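Local coordinates for alkaline phosphatase (Antarctic bacterium, PDB 2W5V), which probably hydrolyses phosphate monoesters as a metal-dependent alkaline phosphatase, using zinc and magnesium ions and a phosphoserine intermediate, at residues N229-S232 with A233-L237. The protein carries 1 engineered substitution. Numbering follows the deposited sequence.
Sequences NFLS and AATDL
Ala233, Ala234, Thr235 and Asp236 are tied to Asn229, Phe230, Leu231 and Ser232 by the i to i+4 hydrogen bonds of the first two turns of helix 230-242, at its N-terminal end, where it packs against the central sheet. Ala233 N donates to Asn229 O at 2.9 Å, and Ala234 N and Asp236 N bind Phe230 O and Ser232 O in the same way. Asn229 is the N-cap, yet its side chain does not cap; its OD1 instead comes to 3.8 Å from Ala233 CB. Leu231 O is gripped twice by one residue: Thr235 N reaches it at 3.0 Å and Thr235 OG1 at 2.8 Å, from opposite faces of the carbonyl plane. The hydroxyl can fold back this way because OG1 lies beside the backbone N (chi1 -60°). Threonine suits this buried site, since OG1 is also hydrogen-bonded to Ser253 OG on strand 249-255; a valine here would probably leave the Ser253 hydroxyl without this mate and Leu231 O with the backbone bond alone. One turn apart, Ala234 CB sits over a face of the Phe230 ring, 4.2 Å from its centroid, in a CH-pi contact offset toward the rim at CE1. A methyl suits this site because it meets the ring face and also touches Val128 and Leu199. Phe230 also packs on Leu199 and Leu215, while the Leu231 side chain touches Val128 of strand 124-129; this end of the helix thus contacts the central sheet at strands 124-129 and 249-255, and helix 267-291 through Leu231 and Ser232, which both meet Ala280.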
loop_
_atom_site.group_PDB
_atom_site.type_symbol
_atom_site.label_atom_id
_atom_site.label_comp_id
_atom_site.label_asym_id
_atom_site.label_seq_id
_atom_site.Cartn_x
_atom_site.Cartn_y
_atom_site.Cartn_z
ATOM N N ASN B 229 1.086 -24.776 12.565
ATOM C CA ASN B 229 2.039 -23.688 12.790
ATOM C C ASN B 229 3.451 -23.945 12.264
ATOM O O ASN B 229 4.429 -23.442 12.821
ATOM C CB ASN B 229 2.108 -23.336 14.278
ATOM C CG ASN B 229 2.946 -24.320 15.067
ATOM O OD1 ASN B 229 3.560 -23.963 16.072
ATOM N ND2 ASN B 229 2.987 -25.566 14.609
ATOM N N PHE B 230 3.553 -24.714 11.188
ATOM C CA PHE B 230 4.855 -24.993 10.590
ATOM C C PHE B 230 5.711 -23.742 10.361
ATOM O O PHE B 230 6.871 -23.689 10.766
ATOM C CB PHE B 230 4.702 -25.722 9.262
ATOM C CG PHE B 230 5.976 -25.776 8.470
ATOM C CD1 PHE B 230 7.014 -26.606 8.870
ATOM C CD2 PHE B 230 6.146 -24.988 7.345
ATOM C CE1 PHE B 230 8.199 -26.664 8.146
ATOM C CE2 PHE B 230 7.331 -25.033 6.615
ATOM C CZ PHE B 230 8.358 -25.875 7.019
ATOM N N LEU B 231 5.152 -22.735 9.696
ATOM C CA LEU B 231 5.967 -21.588 9.313
ATOM C C LEU B 231 6.540 -20.886 10.548
ATOM O O LEU B 231 7.738 -20.617 10.612
ATOM C CB LEU B 231 5.184 -20.617 8.419
ATOM C CG LEU B 231 5.940 -19.400 7.887
ATOM C CD1 LEU B 231 7.144 -19.825 7.061
ATOM C CD2 LEU B 231 5.007 -18.529 7.067
ATOM N N SER B 232 5.697 -20.601 11.536
ATOM C CA SER B 232 6.193 -19.997 12.769
ATOM C C SER B 232 7.200 -20.896 13.484
ATOM O O SER B 232 8.285 -20.449 13.852
ATOM C CB SER B 232 5.044 -19.649 13.716
ATOM O OG SER B 232 4.260 -18.606 13.170
ATOM N N ALA B 233 6.835 -22.159 13.682
ATOM C CA ALA B 233 7.681 -23.089 14.425
ATOM C C ALA B 233 9.048 -23.259 13.765
ATOM O O ALA B 233 10.069 -23.325 14.448
ATOM C CB ALA B 233 6.989 -24.446 14.581
ATOM N N ALA B 234 9.060 -23.339 12.435
ATOM C CA ALA B 234 10.304 -23.539 11.701
ATOM C C ALA B 234 11.163 -22.279 11.724
ATOM O O ALA B 234 12.388 -22.357 11.787
ATOM C CB ALA B 234 10.021 -23.970 10.273
ATOM N N THR B 235 10.517 -21.118 11.675
ATOM C CA THR B 235 11.234 -19.855 11.799
ATOM C C THR B 235 11.848 -19.726 13.198
ATOM O O THR B 235 13.002 -19.321 13.355
ATOM C CB THR B 235 10.296 -18.659 11.528
ATOM O OG1 THR B 235 9.771 -18.764 10.201
ATOM C CG2 THR B 235 11.046 -17.347 11.656
ATOM N N ASP B 236 11.076 -20.080 14.220
ATOM C CA ASP B 236 11.566 -19.991 15.592
ATOM C C ASP B 236 12.717 -20.968 15.814
ATOM O O ASP B 236 13.682 -20.676 16.528
ATOM C CB ASP B 236 10.444 -20.290 16.582
ATOM C CG ASP B 236 10.843 -19.986 18.009
ATOM O OD1 ASP B 236 11.018 -18.790 18.330
ATOM O OD2 ASP B 236 10.984 -20.941 18.807
ATOM N N LEU B 237 12.603 -22.139 15.203
ATOM C CA LEU B 237 13.656 -23.140 15.297
ATOM C C LEU B 237 14.923 -22.631 14.598
ATOM O O LEU B 237 16.031 -22.766 15.126
ATOM C CB LEU B 237 13.191 -24.454 14.673
ATOM C CG LEU B 237 14.098 -25.662 14.884
ATOM C CD1 LEU B 237 14.224 -25.976 16.369
ATOM C CD2 LEU B 237 13.550 -26.854 14.126
#